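Local coordinates for protein probable benzoylformate decarboxylase (Rhodococcus jostii, PDB 7ORX) that belongs to the thiamine diphosphate-dependent enzyme family, binding thiamine diphosphate and a sodium ion within an assembly of four protein chains, at residues C[270-281]-C[296-307]; C[232-240]-C[251-259]. One frame throughout, in Å; residues are numbered along the deposited sequence.

Contact 1: C[270-281]-C[296-307]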
loop_
_atom_site.group_PDB
_atom_site.type_symbol
_atom_site.label_atom_id
_atom_site.label_comp_id
_atom_site.label_asym_id
_atom_site.label_seq_id
_atom_site.Cartn_x
_atom_site.Cartn_y
_atom_site.Cartn_z
ATOM N N HIS C 270 -0.403 27.780 -34.889
ATOM C CA HIS C 270 -0.230 28.614 -33.673
ATOM C C HIS C 270 1.195 28.480 -33.134
ATOM O O HIS C 270 1.649 27.355 -33.042
ATOM C CB HIS C 270 -1.292 28.220 -32.650
ATOM C CG HIS C 270 -2.658 28.670 -33.004
ATOM N ND1 HIS C 270 -3.645 27.785 -33.343
ATOM C CD2 HIS C 270 -3.210 29.895 -33.038
ATOM C CE1 HIS C 270 -4.762 28.442 -33.582
ATOM N NE2 HIS C 270 -4.514 29.739 -33.393
ATOM N N ASP C 271 1.836 29.590 -32.767
ATOM C CA ASP C 271 3.255 29.648 -32.280
ATOM C C ASP C 271 3.310 29.545 -30.749
ATOM O O ASP C 271 4.389 29.151 -30.207
ATOM C CB ASP C 271 3.980 30.924 -32.731
ATOM C CG ASP C 271 3.304 32.229 -32.357
ATOM O OD1 ASP C 271 2.088 32.263 -32.258
ATOM O OD2 ASP C 271 4.016 33.217 -32.182
ATOM N N LEU C 272 2.205 29.897 -30.076
ATOM C CA LEU C 272 2.062 29.777 -28.601
ATOM C C LEU C 272 0.710 29.144 -28.251
ATOM O O LEU C 272 -0.293 29.782 -28.540
ATOM C CB LEU C 272 2.207 31.170 -27.984
ATOM C CG LEU C 272 2.301 31.141 -26.468
ATOM C CD1 LEU C 272 3.689 30.695 -26.021
ATOM C CD2 LEU C 272 1.925 32.490 -25.907
ATOM N N ILE C 273 0.743 27.945 -27.666
ATOM C CA ILE C 273 -0.392 27.294 -26.960
ATOM C C ILE C 273 -0.232 27.669 -25.485
ATOM O O ILE C 273 0.654 27.103 -24.842
ATOM C CB ILE C 273 -0.384 25.740 -27.085
ATOM C CG1 ILE C 273 0.104 25.157 -28.420
ATOM C CG2 ILE C 273 -1.722 25.165 -26.690
ATOM C CD1 ILE C 273 -0.452 25.788 -29.600
ATOM N N LEU C 274 -1.075 28.547 -24.936
ATOM C CA LEU C 274 -1.161 28.751 -23.474
ATOM C C LEU C 274 -2.297 27.884 -22.940
ATOM O O LEU C 274 -3.466 28.163 -23.233
ATOM C CB LEU C 274 -1.401 30.224 -23.171
ATOM C CG LEU C 274 -1.707 30.525 -21.712
ATOM C CD1 LEU C 274 -0.500 30.184 -20.831
ATOM C CD2 LEU C 274 -2.122 31.976 -21.575
ATOM N N VAL C 275 -1.961 26.839 -22.192
ATOM C CA VAL C 275 -2.938 25.917 -21.541
ATOM C C VAL C 275 -3.098 26.391 -20.105
ATOM O O VAL C 275 -2.135 26.315 -19.413
ATOM C CB VAL C 275 -2.460 24.450 -21.574
ATOM C CG1 VAL C 275 -3.421 23.523 -20.835
ATOM C CG2 VAL C 275 -2.215 23.985 -23.013
ATOM N N VAL C 276 -4.306 26.743 -19.682
ATOM C CA VAL C 276 -4.618 27.195 -18.300
ATOM C C VAL C 276 -5.607 26.198 -17.665
ATOM O O VAL C 276 -6.662 25.922 -18.238
ATOM C CB VAL C 276 -5.157 28.636 -18.314
ATOM C CG1 VAL C 276 -5.337 29.137 -16.901
ATOM C CG2 VAL C 276 -4.250 29.560 -19.114
ATOM N N GLY C 277 -5.235 25.637 -16.544
ATOM C CA GLY C 277 -6.144 24.910 -15.667
ATOM C C GLY C 277 -6.520 23.571 -16.229
ATOM O O GLY C 277 -7.682 23.111 -15.928
ATOM N N ALA C 278 -5.608 22.919 -16.945
ATOM C CA ALA C 278 -5.852 21.552 -17.470
ATOM C C ALA C 278 -4.564 20.771 -17.427
ATOM O O ALA C 278 -3.494 21.356 -17.501
ATOM C CB ALA C 278 -6.394 21.565 -18.903
ATOM N N PRO C 279 -4.639 19.429 -17.409
ATOM C CA PRO C 279 -3.468 18.603 -17.670
ATOM C C PRO C 279 -3.072 18.877 -19.118
ATOM O O PRO C 279 -3.860 19.481 -19.837
ATOM C CB PRO C 279 -3.911 17.150 -17.484
ATOM C CG PRO C 279 -5.274 17.273 -16.793
ATOM C CD PRO C 279 -5.850 18.620 -17.196
ATOM N N VAL C 280 -1.874 18.441 -19.480
ATOM C CA VAL C 280 -1.315 18.414 -20.864
ATOM C C VAL C 280 -0.942 16.961 -21.157
ATOM O O VAL C 280 0.056 16.472 -20.656
ATOM C CB VAL C 280 -0.105 19.363 -20.978
ATOM C CG1 VAL C 280 0.537 19.328 -22.324
ATOM C CG2 VAL C 280 -0.496 20.783 -20.661
ATOM N N PHE C 281 -1.795 16.216 -21.853
ATOM C CA PHE C 281 -3.218 16.490 -22.015
ATOM C C PHE C 281 -3.995 15.226 -21.586
ATOM O O PHE C 281 -3.431 14.101 -21.488
ATOM C CB PHE C 281 -3.566 16.883 -23.465
ATOM C CG PHE C 281 -3.173 18.257 -23.970
ATOM C CD1 PHE C 281 -3.876 19.388 -23.597
ATOM C CD2 PHE C 281 -2.160 18.416 -24.902
ATOM C CE1 PHE C 281 -3.520 20.644 -24.060
ATOM C CE2 PHE C 281 -1.856 19.664 -25.431
ATOM C CZ PHE C 281 -2.539 20.777 -25.010
ATOM N N ALA C 296 5.796 25.464 -32.512
ATOM C CA ALA C 296 4.888 25.810 -31.388
ATOM C C ALA C 296 5.574 25.535 -30.048
ATOM O O ALA C 296 6.254 24.504 -29.918
ATOM C CB ALA C 296 3.597 25.033 -31.505
ATOM N N ARG C 297 5.394 26.456 -29.108
ATOM C CA ARG C 297 5.842 26.313 -27.689
ATOM C C ARG C 297 4.588 26.396 -26.819
ATOM O O ARG C 297 3.682 27.172 -27.145
ATOM C CB ARG C 297 6.915 27.342 -27.294
ATOM C CG ARG C 297 6.570 28.792 -27.630
ATOM C CD ARG C 297 7.546 29.825 -27.071
ATOM N NE ARG C 297 7.924 29.528 -25.676
ATOM C CZ ARG C 297 8.393 30.395 -24.780
ATOM N NH1 ARG C 297 8.609 31.652 -25.119
ATOM N NH2 ARG C 297 8.708 29.968 -23.570
ATOM N N LEU C 298 4.539 25.561 -25.791
ATOM C CA LEU C 298 3.365 25.394 -24.918
ATOM C C LEU C 298 3.747 25.937 -23.548
ATOM O O LEU C 298 4.776 25.467 -23.038
ATOM C CB LEU C 298 2.998 23.907 -24.891
ATOM C CG LEU C 298 1.684 23.574 -24.183
ATOM C CD1 LEU C 298 0.894 22.470 -24.888
ATOM C CD2 LEU C 298 1.947 23.183 -22.748
ATOM N N ILE C 299 3.017 26.947 -23.067
ATOM C CA ILE C 299 3.014 27.441 -21.665
ATOM C C ILE C 299 1.848 26.788 -20.957
ATOM O O ILE C 299 0.767 26.748 -21.517
ATOM C CB ILE C 299 2.893 28.972 -21.534
ATOM C CG1 ILE C 299 3.898 29.734 -22.382
ATOM C CG2 ILE C 299 3.091 29.353 -20.094
ATOM C CD1 ILE C 299 5.296 29.200 -22.259
ATOM N N HIS C 300 2.043 26.378 -19.720
ATOM C CA HIS C 300 1.092 25.513 -18.996
ATOM C C HIS C 300 0.922 26.053 -17.591
ATOM O O HIS C 300 1.923 26.119 -16.895
ATOM C CB HIS C 300 1.658 24.110 -19.036
ATOM C CG HIS C 300 0.793 23.141 -18.356
ATOM N ND1 HIS C 300 1.299 21.964 -17.862
ATOM C CD2 HIS C 300 -0.525 23.179 -18.081
ATOM C CE1 HIS C 300 0.319 21.296 -17.282
ATOM N NE2 HIS C 300 -0.829 22.014 -17.435
ATOM N N VAL C 301 -0.270 26.468 -17.200
ATOM C CA VAL C 301 -0.521 27.084 -15.867
ATOM C C VAL C 301 -1.495 26.200 -15.082
ATOM O O VAL C 301 -2.586 26.019 -15.565
ATOM C CB VAL C 301 -1.035 28.528 -15.994
ATOM C CG1 VAL C 301 -1.288 29.123 -14.617
ATOM C CG2 VAL C 301 -0.067 29.375 -16.793
ATOM N N THR C 302 -1.138 25.731 -13.878
ATOM C CA THR C 302 -1.978 24.750 -13.147
ATOM C C THR C 302 -1.761 24.894 -11.636
ATOM O O THR C 302 -0.631 25.140 -11.215
ATOM C CB THR C 302 -1.736 23.345 -13.723
ATOM O OG1 THR C 302 -2.311 22.349 -12.890
ATOM C CG2 THR C 302 -0.279 22.983 -13.814
ATOM N N ASP C 303 -2.839 24.765 -10.863
ATOM C CA ASP C 303 -2.812 24.574 -9.398
ATOM C C ASP C 303 -2.131 23.250 -9.066
ATOM O O ASP C 303 -1.592 23.158 -7.967
ATOM C CB ASP C 303 -4.200 24.645 -8.732
ATOM C CG ASP C 303 -5.494 24.450 -9.566
ATOM O OD1 ASP C 303 -5.828 23.278 -10.023
ATOM O OD2 ASP C 303 -6.246 25.457 -9.693
ATOM N N ASP C 304 -2.148 22.256 -9.960
ATOM C CA ASP C 304 -1.759 20.849 -9.647
ATOM C C ASP C 304 -0.284 20.617 -10.023
ATOM O O ASP C 304 0.013 20.514 -11.249
ATOM C CB ASP C 304 -2.692 19.824 -10.302
ATOM C CG ASP C 304 -2.631 18.399 -9.723
ATOM O OD1 ASP C 304 -1.607 18.031 -9.038
ATOM O OD2 ASP C 304 -3.612 17.616 -9.955
ATOM N N GLY C 305 0.603 20.480 -9.029
ATOM C CA GLY C 305 2.000 20.143 -9.304
ATOM C C GLY C 305 2.138 18.805 -9.998
ATOM O O GLY C 305 3.030 18.666 -10.834
ATOM N N GLY C 306 1.278 17.837 -9.681
ATOM C CA GLY C 306 1.212 16.528 -10.368
ATOM C C GLY C 306 1.019 16.673 -11.867
ATOM O O GLY C 306 1.766 16.037 -12.614
ATOM N N GLU C 307 0.050 17.489 -12.290
ATOM C CA GLU C 307 -0.223 17.817 -13.720
ATOM C C GLU C 307 1.048 18.422 -14.329
ATOM O O GLU C 307 1.414 17.968 -15.398
ATOM C CB GLU C 307 -1.384 18.797 -13.899
ATOM C CG GLU C 307 -2.770 18.178 -13.760
ATOM C CD GLU C 307 -3.983 19.118 -13.662
ATOM O OE1 GLU C 307 -3.898 20.287 -14.168
ATOM O OE2 GLU C 307 -5.025 18.675 -13.067
#

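Contact 2: C[232-240]-C[251-259]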
loop_
_atom_site.group_PDB
_atom_site.type_symbol
_atom_site.label_atom_id
_atom_site.label_comp_id
_atom_site.label_asym_id
_atom_site.label_seq_id
_atom_site.Cartn_x
_atom_site.Cartn_y
_atom_site.Cartn_z
ATOM N N ALA C 232 -7.555 36.261 -29.400
ATOM C CA ALA C 232 -7.073 34.871 -29.479
ATOM C C ALA C 232 -8.259 33.935 -29.555
ATOM O O ALA C 232 -9.243 34.114 -28.850
ATOM C CB ALA C 232 -6.253 34.543 -28.277
ATOM N N PRO C 233 -8.201 32.912 -30.430
ATOM C CA PRO C 233 -9.123 31.804 -30.342
ATOM C C PRO C 233 -8.949 31.036 -29.033
ATOM O O PRO C 233 -7.850 31.010 -28.501
ATOM C CB PRO C 233 -8.774 30.932 -31.546
ATOM C CG PRO C 233 -7.439 31.359 -31.992
ATOM C CD PRO C 233 -7.293 32.792 -31.563
ATOM N N VAL C 234 -10.049 30.473 -28.540
ATOM C CA VAL C 234 -10.130 29.713 -27.268
ATOM C C VAL C 234 -10.698 28.335 -27.564
ATOM O O VAL C 234 -11.781 28.272 -28.063
ATOM C CB VAL C 234 -10.988 30.448 -26.238
ATOM C CG1 VAL C 234 -11.233 29.597 -25.003
ATOM C CG2 VAL C 234 -10.358 31.777 -25.849
ATOM N N TRP C 235 -9.959 27.292 -27.258
ATOM C CA TRP C 235 -10.419 25.895 -27.249
ATOM C C TRP C 235 -10.538 25.428 -25.813
ATOM O O TRP C 235 -9.768 25.919 -24.956
ATOM C CB TRP C 235 -9.413 25.008 -27.955
ATOM C CG TRP C 235 -9.247 25.316 -29.392
ATOM C CD1 TRP C 235 -8.505 26.293 -29.973
ATOM C CD2 TRP C 235 -9.860 24.572 -30.451
ATOM N NE1 TRP C 235 -8.626 26.213 -31.342
ATOM C CE2 TRP C 235 -9.448 25.167 -31.653
ATOM C CE3 TRP C 235 -10.743 23.480 -30.480
ATOM C CZ2 TRP C 235 -9.885 24.690 -32.873
ATOM C CZ3 TRP C 235 -11.201 23.033 -31.689
ATOM C CH2 TRP C 235 -10.778 23.635 -32.870
ATOM N N ILE C 236 -11.399 24.458 -25.579
ATOM C CA ILE C 236 -11.446 23.771 -24.265
ATOM C C ILE C 236 -10.502 22.562 -24.334
ATOM O O ILE C 236 -10.556 21.832 -25.338
ATOM C CB ILE C 236 -12.903 23.402 -23.951
ATOM C CG1 ILE C 236 -13.727 24.666 -23.726
ATOM C CG2 ILE C 236 -13.004 22.453 -22.767
ATOM C CD1 ILE C 236 -15.216 24.377 -23.523
ATOM N N ALA C 237 -9.709 22.315 -23.310
ATOM C CA ALA C 237 -8.842 21.136 -23.253
ATOM C C ALA C 237 -9.656 19.867 -23.415
ATOM O O ALA C 237 -10.788 19.745 -22.950
ATOM C CB ALA C 237 -8.141 21.099 -21.922
ATOM N N PRO C 238 -9.049 18.822 -23.984
ATOM C CA PRO C 238 -9.742 17.576 -24.257
ATOM C C PRO C 238 -10.305 16.854 -23.041
ATOM O O PRO C 238 -9.784 16.980 -22.040
ATOM C CB PRO C 238 -8.688 16.687 -24.912
ATOM C CG PRO C 238 -7.399 17.268 -24.421
ATOM C CD PRO C 238 -7.642 18.763 -24.378
ATOM N N SER C 239 -11.346 16.038 -23.252
ATOM C CA SER C 239 -12.056 15.264 -22.208
ATOM C C SER C 239 -12.422 16.264 -21.103
ATOM O O SER C 239 -12.075 16.071 -19.930
ATOM C CB SER C 239 -11.182 14.127 -21.695
ATOM O OG SER C 239 -10.593 13.345 -22.743
ATOM N N PRO C 240 -13.193 17.330 -21.444
ATOM C CA PRO C 240 -13.616 18.307 -20.455
ATOM C C PRO C 240 -14.678 17.764 -19.504
ATOM O O PRO C 240 -15.549 17.004 -19.888
ATOM C CB PRO C 240 -14.231 19.411 -21.317
ATOM C CG PRO C 240 -14.792 18.685 -22.503
ATOM C CD PRO C 240 -13.804 17.574 -22.771
ATOM N N SER C 251 -14.303 34.232 -29.658
ATOM C CA SER C 251 -13.061 33.432 -29.511
ATOM C C SER C 251 -13.359 31.931 -29.424
ATOM O O SER C 251 -12.473 31.152 -29.733
ATOM C CB SER C 251 -12.267 33.892 -28.345
ATOM O OG SER C 251 -11.657 35.167 -28.597
ATOM N N PHE C 252 -14.566 31.502 -29.078
ATOM C CA PHE C 252 -14.858 30.061 -28.835
ATOM C C PHE C 252 -14.712 29.270 -30.124
ATOM O O PHE C 252 -15.280 29.732 -31.134
ATOM C CB PHE C 252 -16.258 29.824 -28.271
ATOM C CG PHE C 252 -16.428 28.425 -27.760
ATOM C CD1 PHE C 252 -15.689 27.964 -26.691
ATOM C CD2 PHE C 252 -17.302 27.558 -28.388
ATOM C CE1 PHE C 252 -15.828 26.669 -26.242
ATOM C CE2 PHE C 252 -17.457 26.257 -27.939
ATOM C CZ PHE C 252 -16.712 25.821 -26.861
ATOM N N ARG C 253 -13.967 28.150 -30.078
ATOM C CA ARG C 253 -13.717 27.243 -31.239
ATOM C C ARG C 253 -14.127 25.797 -30.958
ATOM O O ARG C 253 -14.039 25.015 -31.865
ATOM C CB ARG C 253 -12.236 27.230 -31.606
ATOM C CG ARG C 253 -11.699 28.554 -32.122
ATOM C CD ARG C 253 -12.215 28.858 -33.507
ATOM N NE ARG C 253 -11.844 30.198 -33.927
ATOM C CZ ARG C 253 -12.548 31.298 -33.666
ATOM N NH1 ARG C 253 -13.693 31.245 -32.986
ATOM N NH2 ARG C 253 -12.081 32.455 -34.108
ATOM N N GLY C 254 -14.494 25.451 -29.736
ATOM C CA GLY C 254 -14.939 24.107 -29.349
ATOM C C GLY C 254 -13.943 23.371 -28.472
ATOM O O GLY C 254 -13.137 24.005 -27.783
ATOM N N VAL C 255 -14.034 22.051 -28.490
ATOM C CA VAL C 255 -13.261 21.123 -27.644
ATOM C C VAL C 255 -12.161 20.505 -28.491
ATOM O O VAL C 255 -12.438 20.053 -29.541
ATOM C CB VAL C 255 -14.200 20.073 -27.053
ATOM C CG1 VAL C 255 -13.466 18.994 -26.286
ATOM C CG2 VAL C 255 -15.217 20.733 -26.151
ATOM N N LEU C 256 -10.930 20.490 -28.011
ATOM C CA LEU C 256 -9.810 19.837 -28.716
ATOM C C LEU C 256 -10.117 18.352 -28.723
ATOM O O LEU C 256 -10.698 17.842 -27.780
ATOM C CB LEU C 256 -8.507 20.162 -27.983
ATOM C CG LEU C 256 -8.018 21.573 -28.235
ATOM C CD1 LEU C 256 -6.748 21.863 -27.478
ATOM C CD2 LEU C 256 -7.774 21.790 -29.704
ATOM N N PRO C 257 -9.788 17.637 -29.809
ATOM C CA PRO C 257 -9.978 16.187 -29.848
ATOM C C PRO C 257 -8.955 15.530 -28.924
ATOM O O PRO C 257 -7.873 16.088 -28.747
ATOM C CB PRO C 257 -9.724 15.824 -31.302
ATOM C CG PRO C 257 -8.834 16.944 -31.806
ATOM C CD PRO C 257 -9.262 18.185 -31.069
ATOM N N ALA C 258 -9.312 14.384 -28.348
ATOM C CA ALA C 258 -8.543 13.707 -27.273
ATOM C C ALA C 258 -7.641 12.634 -27.886
ATOM O O ALA C 258 -7.481 11.565 -27.278
ATOM C CB ALA C 258 -9.488 13.133 -26.244
ATOM N N GLY C 259 -7.095 12.908 -29.066
ATOM C CA GLY C 259 -6.045 12.111 -29.720
ATOM C C GLY C 259 -4.810 12.976 -29.872
ATOM O O GLY C 259 -4.947 14.197 -30.035
#

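Contact 1: C[270-281]-C[296-307]
L298 meets V275, V280 and F281 on one face of a parallel beta-sheet, the core of a Rossmann-like central domain. Strands 272-276 and 297-302 are neighbours here, their axes 4.7 Å apart and inclined by 15°. With CG anti to its backbone N (chi1 -172°), L298 leans over the first strand: CD1 lies 3.8 Å from F281 CZ and also touches V275 CG2, while CD2 meets the methyls of V280 tip to tip. The chain turns back at G277 and A278, which brings V280 and F281 over this face; the peptide bond between these two is cis. On the opposite face the contacts run both straight across and diagonally. L274 CD1 sits 3.7 Å from I299 CB and reaches on to V301 CG2, and L272 CD1 packs against I299 CG1; helices 190-202 and 321-331 cover this side.

Between the two faces, six backbone bonds run in the alternating parallel pattern, from R297 N to D271 O at one end to G277 N and V301 O, 2.8 Å apart, at the other. Outward at the N-terminal ends of the strands, R297 lays its CG 3.8 Å from L272 CD1 and carries its guanidinium on to a salt bridge with E315.

At the C-terminal ends the H300 ring lies between two aliphatic groups. V280 CG2 stands 3.3 Å from the ring centroid, almost on its normal, in a CH-pi contact, and T302 CG2 lies toward the rim of the other face. The ring's rotation is further fixed by NE2, which donates to A278 O over 2.7 Å. Beyond it, E307 packs obliquely against the P279 ring; its OE2 bonds to H92, and its OE1 accepts from T302 OG1, which approaches from above the carboxylate plane at 2.9 Å.

Contact 2: C[232-240]-C[251-259]
W235 is held between R253 and L256 at a beta bulge, where strand 252-255, outermost within this chain in the Rossmann-like parallel sheet, slips by one residue against strand 234-236. V234 pairs with F252 but I236 with V255, so R253 and G254 together face W235. With CG beside its backbone N (chi1 -64°), W235 sets its indole between two aliphatic groups: R253 CB, placed by the bulge, stands over one face, 3.7 Å from the centroid of the six-membered ring, and L256 CD2 reaches the other, 3.5 Å from W235 CE3. R253 CG, anti to the carbonyl carbon (chi1 -65°), lies against P233 CB, and the bend at chi2 (-72°) helps turn NH1 back to F252 O and P250 O.

G254 adopts a backbone conformation in which a CB would press on R253 O; its own O accepts from I236 N at 2.8 Å. On the other side of the sheet from the indole, the F252 ring presents an edge to I236, with CE1 3.6 Å from I236 CD1. P238 lies alongside L256, and P240 CD rests on V255 CG1.

Where the paired segments begin, S251 OG donates to A232 O over 2.6 Å. At their far end, S239 OG bonds to R282 O and touches A258 CB at 3.7 Å.

Overall arrangement
Both contacts belong to one six-stranded parallel sheet in the central domain, with centres 13 Å apart. Contact 2 comes first along the chain and forms an edge of the sheet as it stands within this chain; helix 260-266 then leads back to strand 272-276, where contact 1 opens. Strand 206-210 lies between them, hydrogen-bonding to 234-236 on one flank and 272-276 on the other. Strand order 3-2-1-4-5-6 places them in opposite halves of a Rossmann-like sheet. They also touch directly, A278 CB packing 3.5 Å from A237 CB and F281 against P238. S239, at the end of contact 2, has its side chain about 12 Å from a bound thiamine diphosphate and packs on M112 of the second subunit.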